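Local coordinates for protein phosphopantetheine adenylyltransferase (Archaeoglobus fulgidus, PDB 3DO8) that probably transfers an adenylyl group from ATP to 4'-phosphopantetheine, giving dephospho-CoA and pyrophosphate in coenzyme A biosynthesis, at residues Arg60-Met63 against Gly67-Pro70; Thr8-His13 against Ala52-Asn57; Asn77-Thr82 against Asn104-Glu109; Glu98-Ile103 against Ile115-Val120. One frame throughout, in Å; residues are numbered along the deposited sequence.

In the fold
Interactions 1 to 3 lie around the five-stranded parallel sheet of the nucleotidyltransferase fold, and interaction 4 packs helix 97-110 on its edge strand 116-121. Interactions 1 and 2 share helix 51-66, with centres about 13 Å apart, whereas interactions 3 and 4 share helix 97-110, with centres about 10 Å apart. The two pairs lie on opposite sides of the chain's centre; interaction 2 is about 23 Å from interaction 3, centre to centre. Within the second pair, Asn104 ND2 lies 2.9 Å from Ile115 O, a probable hydrogen bond. Interaction 2 probably borders the active site, since its loop 8-13 includes His13 of the HxGH signature (His13 to His16), which in related enzymes binds ATP phosphates. Interaction 4 reaches into the subunit interface.

Interaction 1 of 4, residues Arg60-Met63 against Gly67-Pro70; sequences RYVM and GFEP
Val62, on the inner side of helix 51-66, packs against Phe68 and Pro70 of the connection that leads back into strand 71-75. The tight part of the contact gathers round its CG1 methyl. Val62 CG1 lies over one face of the Phe68 ring, 4.2 Å from the ring centroid and only 13° off the ring normal, a CH-pi contact. Val62 CG1 also meets Pro70 CD at 3.7 Å and comes into van der Waals contact with Phe68 O at 3.4 Å. With CG1 anti to the backbone N (chi1 174°), the branch is directed at the returning chain. Ile24 of helix 14-27 also touches both Val62 and Phe68, which joins this cluster to the neighbouring helix.

The other side faces solvent: Met63, Gly67 and Glu69 are exposed, and Met63 touches mainly backbone rather than entering a side-chain cluster. It bends at chi2 and chi3, which folds its thioether along the backbone of 67-69, with CE 3.6 Å from Glu69 N and SD 3.7 Å from Gly67 C. Alongside, the backbone turns out of the helix: Gly67 N donates to Met63 O at 2.9 Å, and more weakly to Val62 O.

The chemistry is thus divided: the helical hydrogen bonding runs out at Gly67, where a positive phi that suits glycine turns the chain, while apolar contacts hold the returning chain against the helix, consistent with a compact helix-to-strand connection.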
loop_
_atom_site.group_PDB
_atom_site.type_symbol
_atom_site.label_atom_id
_atom_site.label_comp_id
_atom_site.label_asym_id
_atom_site.label_seq_id
_atom_site.Cartn_x
_atom_site.Cartn_y
_atom_site.Cartn_z
ATOM N N ARG A 60 7.192 19.495 8.447
ATOM C CA ARG A 60 6.740 20.638 7.661
ATOM C C ARG A 60 6.048 20.217 6.391
ATOM O O ARG A 60 5.092 20.857 5.928
ATOM C CB ARG A 60 7.888 21.563 7.315
ATOM C CG ARG A 60 8.406 22.312 8.478
ATOM C CD ARG A 60 9.271 23.482 7.992
ATOM N NE ARG A 60 10.049 24.029 9.100
ATOM C CZ ARG A 60 11.316 23.715 9.359
ATOM N NH1 ARG A 60 11.965 22.839 8.587
ATOM N NH2 ARG A 60 11.913 24.261 10.408
ATOM N N TYR A 61 6.576 19.153 5.793
ATOM C CA TYR A 61 6.000 18.600 4.546
ATOM C C TYR A 61 4.576 18.102 4.810
ATOM O O TYR A 61 3.622 18.433 4.088
ATOM C CB TYR A 61 6.881 17.481 3.964
ATOM C CG TYR A 61 6.162 16.785 2.845
ATOM C CD1 TYR A 61 6.072 17.369 1.596
ATOM C CD2 TYR A 61 5.503 15.569 3.051
ATOM C CE1 TYR A 61 5.369 16.794 0.597
ATOM C CE2 TYR A 61 4.789 14.950 2.031
ATOM C CZ TYR A 61 4.729 15.582 0.788
ATOM O OH TYR A 61 4.032 15.075 -0.270
ATOM N N VAL A 62 4.428 17.282 5.847
ATOM C CA VAL A 62 3.110 16.772 6.223
ATOM C C VAL A 62 2.118 17.897 6.591
ATOM O O VAL A 62 0.955 17.862 6.184
ATOM C CB VAL A 62 3.215 15.695 7.310
ATOM C CG1 VAL A 62 1.813 15.288 7.800
ATOM C CG2 VAL A 62 4.029 14.483 6.738
ATOM N N MET A 63 2.570 18.887 7.353
ATOM C CA MET A 63 1.708 20.033 7.660
ATOM C C MET A 63 1.242 20.719 6.383
ATOM O O MET A 63 0.050 20.983 6.214
ATOM C CB MET A 63 2.422 21.030 8.577
ATOM C CG MET A 63 1.567 22.252 8.937
ATOM S SD MET A 63 -0.053 21.917 9.787
ATOM C CE MET A 63 0.792 21.572 11.102
ATOM N N GLY A 67 -2.114 19.088 6.467
ATOM C CA GLY A 67 -2.753 19.953 7.458
ATOM C C GLY A 67 -2.688 19.467 8.888
ATOM O O GLY A 67 -3.459 19.951 9.736
ATOM N N PHE A 68 -1.749 18.558 9.204
ATOM C CA PHE A 68 -1.445 18.257 10.609
ATOM C C PHE A 68 0.036 17.996 10.832
ATOM O O PHE A 68 0.780 17.732 9.886
ATOM C CB PHE A 68 -2.292 17.093 11.111
ATOM C CG PHE A 68 -1.924 15.776 10.536
ATOM C CD1 PHE A 68 -1.145 14.889 11.261
ATOM C CD2 PHE A 68 -2.388 15.367 9.293
ATOM C CE1 PHE A 68 -0.819 13.632 10.743
ATOM C CE2 PHE A 68 -2.040 14.105 8.782
ATOM C CZ PHE A 68 -1.289 13.241 9.546
ATOM N N GLU A 69 0.448 18.137 12.084
ATOM C CA GLU A 69 1.783 17.751 12.499
ATOM C C GLU A 69 1.793 16.276 12.936
ATOM O O GLU A 69 1.167 15.917 13.959
ATOM C CB GLU A 69 2.215 18.581 13.704
ATOM C CG GLU A 69 3.685 18.341 14.082
ATOM C CD GLU A 69 4.053 18.972 15.425
ATOM O OE1 GLU A 69 3.592 20.104 15.668
ATOM O OE2 GLU A 69 4.782 18.335 16.224
ATOM N N PRO A 70 2.525 15.408 12.212
ATOM C CA PRO A 70 2.537 13.983 12.537
ATOM C C PRO A 70 3.367 13.689 13.780
ATOM O O PRO A 70 4.312 14.415 14.067
ATOM C CB PRO A 70 3.229 13.346 11.315
ATOM C CG PRO A 70 4.134 14.409 10.835
ATOM C CD PRO A 70 3.435 15.733 11.100
#

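Interaction 2 of 4, residues Thr8-His13 against Ala52-Asn57; sequences TFEPLH and AIRAEN
Arg54 of helix 51-66 meets Thr8 and Glu10 of the loop that follows strand 3-7. Direct hydrogen bonding comes first: Arg54 NH1 donates to Thr8 O at 3.1 Å, nearly straight at 162°. The carbonyl is approached in its own plane, on a lone pair, and lies at the edge of the guanidinium. A bend at chi3 (-74°) turns the guanidinium into this position. A second, indirect link runs through a water that donates to Phe9 O at 2.6 Å and accepts from Asn57 ND2 at 2.9 Å.

Electrostatic attraction is less direct. Glu10 OE1 is 4.1 Å from Arg54 NE but well out of the guanidinium plane, and no N-H points at it; it accepts instead from Ser47 OG and Leu49 N.

Van der Waals contact fills in the rest: Glu10 CB lies 3.8 Å from Arg54 CD, and Thr8 CG2 packs 3.8 Å from Arg54 NH1. Arg54 thus spreads its N-H groups over Thr8 O, Leu49 O, Thr36 O and the Asp38 carboxylate, tying the loop that enters the HxGH signature at His13 to helix 51-66 and strand 31-36, while the Glu10 carboxylate offers it charge without a hydrogen bond.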
loop_
_atom_site.group_PDB
_atom_site.type_symbol
_atom_site.label_atom_id
_atom_site.label_comp_id
_atom_site.label_asym_id
_atom_site.label_seq_id
_atom_site.Cartn_x
_atom_site.Cartn_y
_atom_site.Cartn_z
ATOM N N THR A 8 14.954 7.385 6.999
ATOM C CA THR A 8 15.965 8.394 7.264
ATOM C C THR A 8 15.528 9.737 6.658
ATOM O O THR A 8 15.741 10.757 7.255
ATOM C CB THR A 8 17.331 7.951 6.699
ATOM O OG1 THR A 8 17.783 6.817 7.422
ATOM C CG2 THR A 8 18.341 9.058 6.813
ATOM N N PHE A 9 14.908 9.705 5.483
ATOM C CA PHE A 9 14.306 10.895 4.844
ATOM C C PHE A 9 15.350 11.932 4.502
ATOM O O PHE A 9 15.119 13.149 4.686
ATOM C CB PHE A 9 13.181 11.512 5.704
ATOM C CG PHE A 9 12.058 10.553 6.016
ATOM C CD1 PHE A 9 11.098 10.237 5.059
ATOM C CD2 PHE A 9 11.966 9.947 7.264
ATOM C CE1 PHE A 9 10.048 9.340 5.355
ATOM C CE2 PHE A 9 10.976 9.044 7.546
ATOM C CZ PHE A 9 10.001 8.735 6.609
ATOM N N GLU A 10 16.479 11.488 3.956
ATOM C CA GLU A 10 17.514 12.422 3.508
ATOM C C GLU A 10 17.970 12.090 2.106
ATOM O O GLU A 10 18.590 11.043 1.909
ATOM C CB GLU A 10 18.725 12.444 4.444
ATOM C CG GLU A 10 19.815 13.429 3.978
ATOM C CD GLU A 10 21.036 13.435 4.834
ATOM O OE1 GLU A 10 20.921 13.187 6.052
ATOM O OE2 GLU A 10 22.149 13.675 4.280
ATOM N N PRO A 11 17.649 12.950 1.131
ATOM C CA PRO A 11 16.696 14.041 1.256
ATOM C C PRO A 11 15.283 13.442 1.234
ATOM O O PRO A 11 15.112 12.226 1.067
ATOM C CB PRO A 11 16.923 14.857 -0.004
ATOM C CG PRO A 11 17.317 13.884 -0.969
ATOM C CD PRO A 11 18.105 12.815 -0.255
ATOM N N LEU A 12 14.297 14.298 1.449
ATOM C CA LEU A 12 12.901 13.899 1.400
ATOM C C LEU A 12 12.448 13.931 -0.054
ATOM O O LEU A 12 12.205 15.019 -0.610
ATOM C CB LEU A 12 12.070 14.838 2.264
ATOM C CG LEU A 12 10.590 14.481 2.469
ATOM C CD1 LEU A 12 9.758 14.394 1.196
ATOM C CD2 LEU A 12 10.446 13.222 3.171
ATOM N N HIS A 13 12.374 12.760 -0.687
ATOM C CA HIS A 13 12.171 12.663 -2.139
ATOM C C HIS A 13 10.802 12.131 -2.491
ATOM O O HIS A 13 9.978 11.854 -1.596
ATOM C CB HIS A 13 13.285 11.840 -2.796
ATOM C CG HIS A 13 13.433 10.442 -2.280
ATOM N ND1 HIS A 13 12.402 9.522 -2.261
ATOM C CD2 HIS A 13 14.513 9.804 -1.761
ATOM C CE1 HIS A 13 12.853 8.376 -1.780
ATOM N NE2 HIS A 13 14.130 8.522 -1.466
ATOM N N ALA A 52 17.190 16.153 14.130
ATOM C CA ALA A 52 16.243 17.235 14.344
ATOM C C ALA A 52 15.822 17.907 13.033
ATOM O O ALA A 52 14.655 18.275 12.863
ATOM C CB ALA A 52 16.812 18.276 15.352
ATOM N N ILE A 53 16.769 18.053 12.102
ATOM C CA ILE A 53 16.481 18.717 10.829
ATOM C C ILE A 53 15.634 17.797 9.937
ATOM O O ILE A 53 14.654 18.234 9.336
ATOM C CB ILE A 53 17.788 19.118 10.110
ATOM C CG1 ILE A 53 18.524 20.191 10.915
ATOM C CG2 ILE A 53 17.529 19.560 8.672
ATOM C CD1 ILE A 53 17.806 21.488 11.072
ATOM N N ARG A 54 15.998 16.519 9.870
ATOM C CA ARG A 54 15.226 15.534 9.097
ATOM C C ARG A 54 13.784 15.397 9.628
ATOM O O ARG A 54 12.821 15.399 8.859
ATOM C CB ARG A 54 15.959 14.186 9.044
ATOM C CG ARG A 54 17.271 14.295 8.272
ATOM C CD ARG A 54 18.043 12.991 8.193
ATOM N NE ARG A 54 18.681 12.624 9.444
ATOM C CZ ARG A 54 18.329 11.621 10.232
ATOM N NH1 ARG A 54 17.287 10.847 9.957
ATOM N NH2 ARG A 54 19.049 11.412 11.331
ATOM N N ALA A 55 13.645 15.294 10.938
ATOM C CA ALA A 55 12.317 15.240 11.569
ATOM C C ALA A 55 11.501 16.490 11.238
ATOM O O ALA A 55 10.334 16.382 10.878
ATOM C CB ALA A 55 12.431 15.037 13.092
ATOM N N GLU A 56 12.109 17.673 11.335
ATOM C CA GLU A 56 11.382 18.913 11.008
ATOM C C GLU A 56 11.011 18.994 9.539
ATOM O O GLU A 56 9.927 19.460 9.181
ATOM C CB GLU A 56 12.177 20.160 11.442
ATOM C CG GLU A 56 12.168 20.421 12.934
ATOM C CD GLU A 56 10.745 20.581 13.517
ATOM O OE1 GLU A 56 9.893 21.295 12.907
ATOM O OE2 GLU A 56 10.486 19.984 14.582
ATOM N N ASN A 57 11.892 18.501 8.674
ATOM C CA ASN A 57 11.573 18.457 7.249
ATOM C C ASN A 57 10.334 17.622 6.980
ATOM O O ASN A 57 9.459 18.010 6.198
ATOM C CB ASN A 57 12.751 17.960 6.421
ATOM C CG ASN A 57 13.902 18.973 6.375
ATOM O OD1 ASN A 57 13.719 20.166 6.704
ATOM N ND2 ASN A 57 15.111 18.500 5.977
HETATM O O HOH W 1 15.224 15.788 4.884
#

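Interaction 3 of 4, residues Asn77-Thr82 against Asn104-Glu109; sequences NPYGKT and NQKREE
Tyr79 and Thr82 face helix 97-110 from two overlapping reverse turns, a type I turn from Asn77 to Gly80 and a type II' turn from Tyr79 to Thr82. The first contains an Asx turn, in which Asn77 OD1 accepts from Tyr79 N at 2.8 Å.

Tyr79 reaches the helix with the hydroxyl end of its ring. Its OH comes within 3.3 Å of Lys106 CG, and CE1 rests 3.8 Å from the same methylene, the two side chains crossing at a slant. Met99, Lys102 and Ile103 on the preceding turns of the helix also touch Tyr79. The Lys106 chain bends at chi2 (-73°) and then runs on past the hydroxyl, so that the ammonium leaves the ring and forms a salt bridge with Glu109 OE1 at 3.1 Å.

Thr82 contributes its carbonyl. Arg107 NH1 donates to Thr82 O at 2.8 Å, with the oxygen near the guanidinium plane although the donor stands above the carbonyl plane. The remaining guanidinium nitrogens are held by Arg113 O and Asp86, and NH1 also reaches Val85 O. A leucine in place of Arg107 would probably leave Thr82 O without this donor and the Asp86 carboxylate without this cationic partner. Within the second turn, Tyr79 O accepts from both Thr82 N and Thr82 OG1, the hydroxyl lying on a carbonyl lone pair at 2.6 Å.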
loop_
_atom_site.group_PDB
_atom_site.type_symbol
_atom_site.label_atom_id
_atom_site.label_comp_id
_atom_site.label_asym_id
_atom_site.label_seq_id
_atom_site.Cartn_x
_atom_site.Cartn_y
_atom_site.Cartn_z
ATOM N N ASN A 77 16.874 1.542 16.987
ATOM C CA ASN A 77 17.244 0.170 16.688
ATOM C C ASN A 77 16.502 -0.212 15.413
ATOM O O ASN A 77 15.573 0.501 14.997
ATOM C CB ASN A 77 16.897 -0.725 17.894
ATOM C CG ASN A 77 15.414 -1.039 17.975
ATOM O OD1 ASN A 77 14.931 -1.893 17.251
ATOM N ND2 ASN A 77 14.690 -0.370 18.875
ATOM N N PRO A 78 16.903 -1.326 14.771
ATOM C CA PRO A 78 16.323 -1.685 13.464
ATOM C C PRO A 78 14.797 -1.842 13.435
ATOM O O PRO A 78 14.160 -1.667 12.391
ATOM C CB PRO A 78 16.968 -3.030 13.153
ATOM C CG PRO A 78 18.215 -3.047 13.909
ATOM C CD PRO A 78 17.965 -2.262 15.186
ATOM N N TYR A 79 14.218 -2.209 14.564
ATOM C CA TYR A 79 12.798 -2.454 14.650
ATOM C C TYR A 79 11.984 -1.255 15.049
ATOM O O TYR A 79 10.748 -1.296 14.953
ATOM C CB TYR A 79 12.510 -3.523 15.699
ATOM C CG TYR A 79 13.095 -4.845 15.349
ATOM C CD1 TYR A 79 12.345 -5.799 14.677
ATOM C CD2 TYR A 79 14.408 -5.152 15.670
ATOM C CE1 TYR A 79 12.897 -7.005 14.351
ATOM C CE2 TYR A 79 14.960 -6.352 15.336
ATOM C CZ TYR A 79 14.206 -7.284 14.674
ATOM O OH TYR A 79 14.764 -8.508 14.381
ATOM N N GLY A 80 12.643 -0.220 15.554
ATOM C CA GLY A 80 11.917 0.880 16.200
ATOM C C GLY A 80 11.027 0.312 17.269
ATOM O O GLY A 80 11.479 -0.497 18.087
ATOM N N LYS A 81 9.758 0.712 17.240
ATOM C CA LYS A 81 8.767 0.241 18.199
ATOM C C LYS A 81 7.923 -0.935 17.694
ATOM O O LYS A 81 6.963 -1.344 18.337
ATOM C CB LYS A 81 7.796 1.368 18.564
ATOM C CG LYS A 81 8.387 2.594 19.257
ATOM C CD LYS A 81 7.226 3.512 19.693
ATOM C CE LYS A 81 6.436 4.148 18.480
ATOM N NZ LYS A 81 4.949 4.365 18.750
ATOM N N THR A 82 8.273 -1.480 16.541
ATOM C CA THR A 82 7.367 -2.403 15.875
ATOM C C THR A 82 7.307 -3.801 16.474
ATOM O O THR A 82 6.496 -4.588 16.055
ATOM C CB THR A 82 7.711 -2.550 14.380
ATOM O OG1 THR A 82 9.008 -3.127 14.271
ATOM C CG2 THR A 82 7.620 -1.200 13.637
ATOM N N ASN A 104 7.777 -9.112 11.230
ATOM C CA ASN A 104 6.691 -10.059 11.475
ATOM C C ASN A 104 7.214 -11.398 11.995
ATOM O O ASN A 104 6.580 -12.017 12.842
ATOM C CB ASN A 104 5.813 -10.265 10.238
ATOM C CG ASN A 104 4.697 -9.251 10.163
ATOM O OD1 ASN A 104 4.351 -8.624 11.203
ATOM N ND2 ASN A 104 4.092 -9.102 8.991
ATOM N N GLN A 105 8.399 -11.811 11.534
ATOM C CA GLN A 105 8.992 -13.082 12.009
ATOM C C GLN A 105 9.253 -12.990 13.500
ATOM O O GLN A 105 8.869 -13.897 14.278
ATOM C CB GLN A 105 10.276 -13.410 11.262
ATOM C CG GLN A 105 10.023 -13.862 9.866
ATOM C CD GLN A 105 11.262 -13.910 9.004
ATOM O OE1 GLN A 105 12.375 -13.609 9.455
ATOM N NE2 GLN A 105 11.077 -14.294 7.743
ATOM N N LYS A 106 9.839 -11.857 13.908
ATOM C CA LYS A 106 10.135 -11.645 15.330
ATOM C C LYS A 106 8.874 -11.454 16.162
ATOM O O LYS A 106 8.805 -11.912 17.303
ATOM C CB LYS A 106 11.090 -10.477 15.555
ATOM C CG LYS A 106 12.474 -10.754 15.091
ATOM C CD LYS A 106 13.139 -11.714 16.049
ATOM C CE LYS A 106 14.415 -12.202 15.534
ATOM N NZ LYS A 106 14.884 -13.277 16.455
ATOM N N ARG A 107 7.902 -10.731 15.629
ATOM C CA ARG A 107 6.631 -10.619 16.333
ATOM C C ARG A 107 6.055 -12.014 16.579
ATOM O O ARG A 107 5.600 -12.311 17.687
ATOM C CB ARG A 107 5.652 -9.732 15.574
ATOM C CG ARG A 107 6.013 -8.259 15.690
ATOM C CD ARG A 107 5.071 -7.366 14.927
ATOM N NE ARG A 107 3.714 -7.339 15.487
ATOM C CZ ARG A 107 3.244 -6.480 16.392
ATOM N NH1 ARG A 107 4.010 -5.535 16.906
ATOM N NH2 ARG A 107 1.965 -6.551 16.776
ATOM N N GLU A 108 6.087 -12.865 15.566
ATOM C CA GLU A 108 5.539 -14.217 15.772
ATOM C C GLU A 108 6.318 -14.955 16.858
ATOM O O GLU A 108 5.725 -15.647 17.695
ATOM C CB GLU A 108 5.489 -15.018 14.477
ATOM C CG GLU A 108 4.785 -16.381 14.671
ATOM C CD GLU A 108 4.460 -17.082 13.353
ATOM O OE1 GLU A 108 4.965 -16.671 12.307
ATOM O OE2 GLU A 108 3.693 -18.082 13.385
ATOM N N GLU A 109 7.633 -14.821 16.857
ATOM C CA GLU A 109 8.453 -15.483 17.876
ATOM C C GLU A 109 8.148 -14.981 19.290
ATOM O O GLU A 109 8.241 -15.749 20.266
ATOM C CB GLU A 109 9.945 -15.290 17.592
ATOM C CG GLU A 109 10.426 -15.982 16.339
ATOM C CD GLU A 109 11.894 -15.755 16.066
ATOM O OE1 GLU A 109 12.640 -15.300 16.971
ATOM O OE2 GLU A 109 12.321 -16.069 14.924
#

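Interaction 4 of 4, residues Glu98-Ile103 against Ile115-Val120; sequences EMALKI and ITIVKV
Helix 97-110 comes nearest to strand 116-121 where Ala100 faces Ile117, their CA atoms 6.9 Å apart; the Ile103 and Ile115 CA atoms, farther along, are 8.6 Å apart. The close approach is consistent with the small side chain of Ala100. Ala100 CB is met by Ile117 CD1 at 3.6 Å and by Ile117 CG2 at 3.9 Å, so both branches of the isoleucine bear on one methyl. CG1 of Ile117 stands anti to the carbonyl carbon (chi1 -59°), and from there CD1 reaches the helix backbone, 3.5 Å from Ala100 O. Leu101 reaches Ile117 CD1 with its CD2 methyl at 3.9 Å, its side chain crossing that of Ile117 at about a right angle. Were Ile117 cut back to an alanine, a gap would probably open beside Ala100, and Leu101 CD2 would lose this apolar contact. A thinner second contact joins Ile103 CG2 to Ile115 CD1 at 4.3 Å.

On the same strand, Val118 packs on Val118 of the second subunit, and Lys119 pairs antiparallel with a strand of that chain, which carries the sheet across the interface. This is the helix-on-strand packing of a beta-alpha-beta crossover, here strand 89-92, helix 97-110 and strand 116-121 of the Rossmann-like nucleotidyltransferase fold.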
loop_
_atom_site.group_PDB
_atom_site.type_symbol
_atom_site.label_atom_id
_atom_site.label_comp_id
_atom_site.label_asym_id
_atom_site.label_seq_id
_atom_site.Cartn_x
_atom_site.Cartn_y
_atom_site.Cartn_z
ATOM N N GLU A 98 12.319 -6.206 3.178
ATOM C CA GLU A 98 12.914 -7.357 3.849
ATOM C C GLU A 98 12.863 -7.166 5.365
ATOM O O GLU A 98 12.619 -8.131 6.114
ATOM C CB GLU A 98 14.345 -7.585 3.362
ATOM C CG GLU A 98 14.359 -8.189 1.970
ATOM C CD GLU A 98 15.743 -8.168 1.311
ATOM O OE1 GLU A 98 16.252 -7.064 1.030
ATOM O OE2 GLU A 98 16.301 -9.251 1.079
ATOM N N MET A 99 13.071 -5.937 5.832
ATOM C CA MET A 99 13.061 -5.683 7.268
ATOM C C MET A 99 11.632 -5.860 7.797
ATOM O O MET A 99 11.439 -6.363 8.915
ATOM C CB MET A 99 13.611 -4.316 7.633
ATOM C CG MET A 99 13.674 -4.051 9.152
ATOM S SD MET A 99 14.969 -5.012 10.021
ATOM C CE MET A 99 14.197 -5.294 11.630
ATOM N N ALA A 100 10.634 -5.461 7.013
ATOM C CA ALA A 100 9.224 -5.708 7.397
ATOM C C ALA A 100 8.947 -7.197 7.602
ATOM O O ALA A 100 8.274 -7.597 8.540
ATOM C CB ALA A 100 8.293 -5.184 6.336
ATOM N N LEU A 101 9.428 -8.027 6.689
ATOM C CA LEU A 101 9.234 -9.466 6.863
ATOM C C LEU A 101 9.898 -9.950 8.155
ATOM O O LEU A 101 9.331 -10.762 8.880
ATOM C CB LEU A 101 9.780 -10.245 5.683
ATOM C CG LEU A 101 9.065 -9.952 4.346
ATOM C CD1 LEU A 101 9.862 -10.648 3.225
ATOM C CD2 LEU A 101 7.594 -10.359 4.364
ATOM N N LYS A 102 11.074 -9.418 8.437
ATOM C CA LYS A 102 11.818 -9.743 9.679
ATOM C C LYS A 102 11.035 -9.313 10.941
ATOM O O LYS A 102 10.972 -10.050 11.954
ATOM C CB LYS A 102 13.227 -9.129 9.655
ATOM C CG LYS A 102 14.077 -9.392 10.871
ATOM C CD LYS A 102 14.453 -10.824 10.972
ATOM C CE LYS A 102 15.698 -11.010 11.835
ATOM N NZ LYS A 102 16.112 -12.433 11.818
ATOM N N ILE A 103 10.475 -8.116 10.871
ATOM C CA ILE A 103 9.603 -7.604 11.934
ATOM C C ILE A 103 8.478 -8.619 12.256
ATOM O O ILE A 103 8.265 -8.972 13.412
ATOM C CB ILE A 103 9.066 -6.203 11.614
ATOM C CG1 ILE A 103 10.191 -5.139 11.749
ATOM C CG2 ILE A 103 7.874 -5.868 12.505
ATOM C CD1 ILE A 103 9.943 -3.787 11.046
ATOM N N ILE A 115 1.614 -7.790 11.717
ATOM C CA ILE A 115 1.157 -6.529 11.108
ATOM C C ILE A 115 0.969 -6.755 9.603
ATOM O O ILE A 115 1.761 -7.456 8.979
ATOM C CB ILE A 115 2.229 -5.411 11.319
ATOM C CG1 ILE A 115 2.636 -5.244 12.811
ATOM C CG2 ILE A 115 1.762 -4.075 10.719
ATOM C CD1 ILE A 115 3.857 -4.423 12.994
ATOM N N THR A 116 -0.060 -6.152 9.016
ATOM C CA THR A 116 -0.220 -6.229 7.552
ATOM C C THR A 116 0.811 -5.321 6.866
ATOM O O THR A 116 0.784 -4.114 7.064
ATOM C CB THR A 116 -1.644 -5.872 7.108
ATOM O OG1 THR A 116 -2.543 -6.831 7.674
ATOM C CG2 THR A 116 -1.763 -5.943 5.587
ATOM N N ILE A 117 1.678 -5.917 6.054
ATOM C CA ILE A 117 2.695 -5.173 5.336
ATOM C C ILE A 117 2.113 -4.643 4.041
ATOM O O ILE A 117 1.503 -5.403 3.225
ATOM C CB ILE A 117 3.950 -6.023 5.051
ATOM C CG1 ILE A 117 4.560 -6.532 6.377
ATOM C CG2 ILE A 117 4.989 -5.250 4.240
ATOM C CD1 ILE A 117 5.660 -7.575 6.220
ATOM N N VAL A 118 2.343 -3.345 3.849
ATOM C CA VAL A 118 1.909 -2.618 2.655
ATOM C C VAL A 118 3.165 -2.096 1.958
ATOM O O VAL A 118 3.805 -1.167 2.433
ATOM C CB VAL A 118 0.917 -1.469 3.013
ATOM C CG1 VAL A 118 0.511 -0.700 1.727
ATOM C CG2 VAL A 118 -0.264 -2.041 3.820
ATOM N N LYS A 119 3.556 -2.758 0.865
ATOM C CA LYS A 119 4.776 -2.427 0.170
ATOM C C LYS A 119 4.442 -1.500 -0.967
ATOM O O LYS A 119 3.674 -1.840 -1.865
ATOM C CB LYS A 119 5.422 -3.677 -0.408
ATOM C CG LYS A 119 6.757 -3.432 -1.061
ATOM C CD LYS A 119 7.182 -4.685 -1.787
ATOM C CE LYS A 119 8.527 -4.526 -2.458
ATOM N NZ LYS A 119 8.464 -4.982 -3.897
ATOM N N VAL A 120 5.017 -0.322 -0.930
ATOM C CA VAL A 120 4.776 0.672 -1.982
ATOM C C VAL A 120 6.000 0.647 -2.891
ATOM O O VAL A 120 7.116 0.959 -2.453
ATOM C CB VAL A 120 4.593 2.039 -1.367
ATOM C CG1 VAL A 120 4.395 3.149 -2.431
ATOM C CG2 VAL A 120 3.447 1.986 -0.307
#